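Alanine racemase 1 (Caldanaerobacter subterraneus subsp. tengcongensis MB4, PDB 4Y2W) belongs to the alanine racemase family, joining an N-terminal TIM barrel to a mostly beta C-terminal domain in an assembly of two chains. Local coordinates at residues 166-171 / 206-211; 179-184 / 215-220. The protein carries 1 engineered substitution. One frame throughout, in Å; residues are numbered along the deposited sequence.

In the fold
Both contacts lie in the N-terminal TIM barrel, on the same side of the chain's centre, with their own centres about 8 Å apart. Interaction 1 is buried. It joins the chain just past strand 160-166 to the end of strand 203-208 and the start of helix 209-214. Interaction 2 lies further out and is partly exposed. It sets helix 177-195 against the loop that leads from helix 209-214 to strand 222-224. They meet at Q183, which bonds to A170 N and more weakly to H168 O, and where S218 packs on I206 and A211. Interaction 1 combines apolar packing with polar groups near bound ligands. Interaction 2 relies on aromatic and apolar side chains.

Interaction 1. Residues 166-171 / 206-211; sequences YSHFAA and IANAAA. With PO4 (phosphate ion), chain C.
I206 lies over one face of the F169 ring. Its CG1 is 4.1 Å from the ring centroid and 17° off the ring normal, a CH-pi contact offset toward the rim. The two side chains cross at about a right angle. With CG1 anti to the backbone N (chi1 -168°) and the chain extended beyond it, I206 CD1 comes 3.8 Å from S167 CB. The other branch, I206 CG2, reaches F169 CZ at 3.9 Å. The methyl group of A211 approaches F169 along CD2 and CE2. The backbone adds a CA-H...O contact from I206 CA to S167 O, 3.6 Å long. That oxygen also accepts a hydrogen bond from R224.

S167-F169 follow strand 160-166, while I206-N208 form the C-terminal end of its parallel neighbour 203-208 in the TIM barrel. This is the end of the barrel that carries the ligand pocket in this fold. H168 touches the bound alanine. Its NE2 lies 3.9 Å from N208 ND2, with the ring and amide planes 61° apart.

N208 is the N-cap residue of helix 209-214. Its OD1 comes near the edge of F169, 4.2 Å from CD2. The amide nitrogen turns to a phosphate ion, probably from the crystallisation liquor: N208 ND2 makes a weak hydrogen bond of 3.4 Å to phosphate O2. The backbone N of A209 makes another weak one to phosphate O1, at the start of the helix.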
loop_
_atom_site.group_PDB
_atom_site.type_symbol
_atom_site.label_atom_id
_atom_site.label_comp_id
_atom_site.label_asym_id
_atom_site.label_seq_id
_atom_site.Cartn_x
_atom_site.Cartn_y
_atom_site.Cartn_z
ATOM N N TYR A 166 29.237 1.177 -8.472
ATOM C CA TYR A 166 28.231 2.133 -8.919
ATOM C C TYR A 166 27.965 3.277 -7.962
ATOM O O TYR A 166 28.390 3.258 -6.806
ATOM C CB TYR A 166 26.922 1.410 -9.248
ATOM C CG TYR A 166 26.148 0.871 -8.062
ATOM C CD1 TYR A 166 26.576 -0.260 -7.379
ATOM C CD2 TYR A 166 24.971 1.487 -7.638
ATOM C CE1 TYR A 166 25.859 -0.759 -6.302
ATOM C CE2 TYR A 166 24.250 0.998 -6.563
ATOM C CZ TYR A 166 24.696 -0.126 -5.898
ATOM O OH TYR A 166 23.978 -0.610 -4.829
ATOM N N SER A 167 27.269 4.278 -8.492
ATOM C CA SER A 167 26.844 5.454 -7.743
ATOM C C SER A 167 25.451 5.861 -8.234
ATOM O O SER A 167 24.843 5.152 -9.040
ATOM C CB SER A 167 27.849 6.595 -7.930
ATOM O OG SER A 167 27.614 7.644 -7.007
ATOM N N HIS A 168 24.956 6.999 -7.750
ATOM C CA HIS A 168 23.593 7.451 -8.038
ATOM C C HIS A 168 23.545 8.978 -8.119
ATOM O O HIS A 168 24.082 9.662 -7.242
ATOM C CB HIS A 168 22.650 6.950 -6.937
ATOM C CG HIS A 168 21.210 6.879 -7.347
ATOM N ND1 HIS A 168 20.633 5.728 -7.838
ATOM C CD2 HIS A 168 20.228 7.810 -7.322
ATOM C CE1 HIS A 168 19.360 5.955 -8.109
ATOM N NE2 HIS A 168 19.088 7.212 -7.805
ATOM N N PHE A 169 22.906 9.504 -9.165
ATOM C CA PHE A 169 22.799 10.954 -9.358
ATOM C C PHE A 169 21.777 11.561 -8.399
ATOM O O PHE A 169 20.683 11.020 -8.236
ATOM C CB PHE A 169 22.403 11.297 -10.803
ATOM C CG PHE A 169 23.492 11.054 -11.812
ATOM C CD1 PHE A 169 24.715 11.708 -11.708
ATOM C CD2 PHE A 169 23.289 10.192 -12.881
ATOM C CE1 PHE A 169 25.716 11.491 -12.640
ATOM C CE2 PHE A 169 24.287 9.974 -13.817
ATOM C CZ PHE A 169 25.501 10.624 -13.696
ATOM N N ALA A 170 22.133 12.692 -7.791
ATOM C CA ALA A 170 21.271 13.366 -6.819
ATOM C C ALA A 170 20.227 14.281 -7.458
ATOM O O ALA A 170 19.143 14.453 -6.903
ATOM C CB ALA A 170 22.111 14.158 -5.830
ATOM N N ALA A 171 20.549 14.871 -8.608
ATOM C CA ALA A 171 19.647 15.827 -9.258
ATOM C C ALA A 171 19.618 15.676 -10.779
ATOM O O ALA A 171 19.634 16.670 -11.507
ATOM C CB ALA A 171 20.028 17.251 -8.870
ATOM N N ILE A 206 26.059 4.137 -13.344
ATOM C CA ILE A 206 25.634 5.288 -12.546
ATOM C C ILE A 206 24.281 5.881 -12.968
ATOM O O ILE A 206 23.590 6.488 -12.151
ATOM C CB ILE A 206 26.730 6.382 -12.576
ATOM C CG1 ILE A 206 26.463 7.468 -11.529
ATOM C CG2 ILE A 206 26.855 6.988 -13.970
ATOM C CD1 ILE A 206 27.651 8.373 -11.280
ATOM N N ALA A 207 23.896 5.694 -14.229
ATOM C CA ALA A 207 22.730 6.366 -14.792
ATOM C C ALA A 207 21.402 5.684 -14.456
ATOM O O ALA A 207 21.214 4.494 -14.729
ATOM C CB ALA A 207 22.884 6.479 -16.303
ATOM N N ASN A 208 20.494 6.456 -13.856
ATOM C CA ASN A 208 19.073 6.098 -13.778
ATOM C C ASN A 208 18.345 6.732 -14.973
ATOM O O ASN A 208 18.985 7.369 -15.810
ATOM C CB ASN A 208 18.467 6.543 -12.438
ATOM C CG ASN A 208 18.592 8.043 -12.194
ATOM O OD1 ASN A 208 19.369 8.736 -12.856
ATOM N ND2 ASN A 208 17.828 8.550 -11.228
ATOM N N ALA A 209 17.026 6.563 -15.059
ATOM C CA ALA A 209 16.247 7.030 -16.224
ATOM C C ALA A 209 16.540 8.477 -16.659
ATOM O O ALA A 209 16.632 8.762 -17.854
ATOM C CB ALA A 209 14.757 6.850 -15.965
ATOM N N ALA A 210 16.687 9.378 -15.693
ATOM C CA ALA A 210 16.912 10.794 -15.987
ATOM C C ALA A 210 18.222 11.026 -16.738
ATOM O O ALA A 210 18.265 11.784 -17.708
ATOM C CB ALA A 210 16.890 11.606 -14.703
ATOM N N ALA A 211 19.283 10.367 -16.283
ATOM C CA ALA A 211 20.598 10.482 -16.909
ATOM C C ALA A 211 20.699 9.657 -18.193
ATOM O O ALA A 211 21.490 9.981 -19.077
ATOM C CB ALA A 211 21.680 10.064 -15.928
HETATM P P PO4 C . 14.580 5.300 -11.831
HETATM O O1 PO4 C . 14.286 5.323 -13.314
HETATM O O2 PO4 C . 15.054 6.661 -11.370
HETATM O O3 PO4 C . 15.656 4.276 -11.552
HETATM O O4 PO4 C . 13.319 4.938 -11.077
#

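Interaction 2. Residues 179-184 / 215-220; sequences YCKEQF and LNYSHL
The backbones of C180 and L215 stand 8.4 Å apart between CA atoms, and those of F184 and S218 come closer, to 7.1 Å. Side chains fill the gap between helix 177-195 and the loop 215-220. F184 and Y217 carry most of it. They form a T-shaped pair in which the edge of Y217 points at the face of F184. The centroids are 4.8 Å apart and the planes meet at 66°. Y217 CD1 sits over the centre of the F184 ring. CG of F184 is anti to its backbone N (chi1 -174°), which carries the ring across to the loop. L220 meets the same ring at its edge, with CD2 3.7 Å from F184 CE1. Nearer the start of the segment, the CD2 methyl of L215 packs on CB and SG of C180.

K181 NZ lies above the Y217 ring, 5.5 Å from its centroid, at most a weak cation-pi attraction. Its stronger partner is D185, one turn along the helix, in a salt bridge. Within the loop, L215 O takes two bonds from S218. S218 OG bonds L215 O at 2.6 Å, in the carbonyl plane and on a lone pair. S218 N reaches L215 O at 3.1 Å. Both bonds close the turn in which Y217 lies.

Between helix and loop the contact thus rests on ring and methyl packing, while the charge of K181 is engaged mainly by D185.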
loop_
_atom_site.group_PDB
_atom_site.type_symbol
_atom_site.label_atom_id
_atom_site.label_comp_id
_atom_site.label_asym_id
_atom_site.label_seq_id
_atom_site.Cartn_x
_atom_site.Cartn_y
_atom_site.Cartn_z
ATOM N N TYR A 179 26.044 19.507 -11.545
ATOM C CA TYR A 179 26.201 18.556 -10.446
ATOM C C TYR A 179 26.330 17.122 -10.960
ATOM O O TYR A 179 27.135 16.350 -10.446
ATOM C CB TYR A 179 25.044 18.665 -9.452
ATOM C CG TYR A 179 25.396 18.157 -8.072
ATOM C CD1 TYR A 179 26.333 18.825 -7.291
ATOM C CD2 TYR A 179 24.796 17.016 -7.546
ATOM C CE1 TYR A 179 26.666 18.373 -6.027
ATOM C CE2 TYR A 179 25.123 16.558 -6.280
ATOM C CZ TYR A 179 26.059 17.242 -5.525
ATOM O OH TYR A 179 26.398 16.805 -4.265
ATOM N N CYS A 180 25.547 16.770 -11.977
ATOM C CA CYS A 180 25.680 15.464 -12.624
ATOM C C CYS A 180 27.084 15.277 -13.210
ATOM O O CYS A 180 27.709 14.234 -13.017
ATOM C CB CYS A 180 24.628 15.287 -13.722
ATOM S SG CYS A 180 22.936 15.034 -13.126
ATOM N N LYS A 181 27.575 16.291 -13.917
ATOM C CA LYS A 181 28.940 16.272 -14.451
ATOM C C LYS A 181 29.941 16.149 -13.299
ATOM O O LYS A 181 30.901 15.383 -13.387
ATOM C CB LYS A 181 29.226 17.536 -15.282
ATOM C CG LYS A 181 30.211 17.351 -16.432
ATOM C CD LYS A 181 31.662 17.525 -16.008
ATOM C CE LYS A 181 32.621 17.235 -17.157
ATOM N NZ LYS A 181 32.598 15.804 -17.588
ATOM N N GLU A 182 29.697 16.891 -12.222
ATOM C CA GLU A 182 30.559 16.862 -11.040
ATOM C C GLU A 182 30.589 15.485 -10.385
ATOM O O GLU A 182 31.657 14.997 -10.021
ATOM C CB GLU A 182 30.102 17.911 -10.023
ATOM C CG GLU A 182 30.899 17.926 -8.725
ATOM C CD GLU A 182 30.468 19.032 -7.780
ATOM O OE1 GLU A 182 29.459 19.713 -8.064
ATOM O OE2 GLU A 182 31.140 19.216 -6.744
ATOM N N GLN A 183 29.416 14.874 -10.225
ATOM C CA GLN A 183 29.307 13.546 -9.615
ATOM C C GLN A 183 29.969 12.486 -10.487
ATOM O O GLN A 183 30.620 11.570 -9.981
ATOM C CB GLN A 183 27.842 13.163 -9.381
ATOM C CG GLN A 183 27.131 13.964 -8.303
ATOM C CD GLN A 183 25.768 13.390 -7.960
ATOM O OE1 GLN A 183 24.734 13.944 -8.340
ATOM N NE2 GLN A 183 25.758 12.269 -7.245
ATOM N N PHE A 184 29.791 12.614 -11.798
ATOM C CA PHE A 184 30.373 11.673 -12.750
ATOM C C PHE A 184 31.904 11.689 -12.693
ATOM O O PHE A 184 32.534 10.638 -12.624
ATOM C CB PHE A 184 29.894 11.988 -14.167
ATOM C CG PHE A 184 30.336 10.985 -15.193
ATOM C CD1 PHE A 184 29.677 9.772 -15.320
ATOM C CD2 PHE A 184 31.411 11.254 -16.030
ATOM C CE1 PHE A 184 30.085 8.842 -16.261
ATOM C CE2 PHE A 184 31.820 10.329 -16.972
ATOM C CZ PHE A 184 31.157 9.121 -17.089
ATOM N N LEU A 215 22.075 12.454 -20.254
ATOM C CA LEU A 215 23.531 12.363 -20.150
ATOM C C LEU A 215 24.082 11.125 -20.856
ATOM O O LEU A 215 24.204 10.061 -20.249
ATOM C CB LEU A 215 23.935 12.343 -18.669
ATOM C CG LEU A 215 23.831 13.633 -17.836
ATOM C CD1 LEU A 215 22.705 14.565 -18.253
ATOM C CD2 LEU A 215 23.675 13.286 -16.363
ATOM N N ASN A 216 24.438 11.272 -22.128
ATOM C CA ASN A 216 24.947 10.146 -22.923
ATOM C C ASN A 216 26.268 9.579 -22.376
ATOM O O ASN A 216 26.582 8.406 -22.586
ATOM C CB ASN A 216 25.124 10.553 -24.394
ATOM C CG ASN A 216 24.372 9.646 -25.351
ATOM O OD1 ASN A 216 24.967 8.996 -26.215
ATOM N ND2 ASN A 216 23.051 9.603 -25.208
ATOM N N TYR A 217 27.038 10.421 -21.685
ATOM C CA TYR A 217 28.307 10.002 -21.077
ATOM C C TYR A 217 28.130 9.062 -19.885
ATOM O O TYR A 217 28.976 8.199 -19.646
ATOM C CB TYR A 217 29.149 11.220 -20.661
ATOM C CG TYR A 217 28.525 12.145 -19.630
ATOM C CD1 TYR A 217 28.580 11.850 -18.269
ATOM C CD2 TYR A 217 27.917 13.336 -20.016
ATOM C CE1 TYR A 217 28.022 12.702 -17.328
ATOM C CE2 TYR A 217 27.360 14.195 -19.081
ATOM C CZ TYR A 217 27.416 13.875 -17.741
ATOM O OH TYR A 217 26.866 14.728 -16.813
ATOM N N SER A 218 27.031 9.228 -19.150
ATOM C CA SER A 218 26.774 8.444 -17.931
ATOM C C SER A 218 26.472 6.960 -18.176
ATOM O O SER A 218 26.498 6.167 -17.232
ATOM C CB SER A 218 25.622 9.068 -17.133
ATOM O OG SER A 218 24.420 9.080 -17.882
ATOM N N HIS A 219 26.194 6.594 -19.427
ATOM C CA HIS A 219 25.820 5.222 -19.792
ATOM C C HIS A 219 26.778 4.160 -19.245
ATOM O O HIS A 219 26.332 3.151 -18.700
ATOM C CB HIS A 219 25.723 5.087 -21.317
ATOM C CG HIS A 219 24.543 5.791 -21.913
ATOM N ND1 HIS A 219 24.062 5.502 -23.172
ATOM C CD2 HIS A 219 23.739 6.760 -21.417
ATOM C CE1 HIS A 219 23.022 6.271 -23.432
ATOM N NE2 HIS A 219 22.803 7.042 -22.382
ATOM N N LEU A 220 28.082 4.393 -19.402
ATOM C CA LEU A 220 29.131 3.485 -18.909
ATOM C C LEU A 220 28.908 2.032 -19.371
ATOM O O LEU A 220 28.502 1.810 -20.510
ATOM C CB LEU A 220 29.260 3.592 -17.381
ATOM C CG LEU A 220 29.623 4.964 -16.807
ATOM C CD1 LEU A 220 29.497 4.954 -15.292
ATOM C CD2 LEU A 220 31.029 5.373 -17.220
#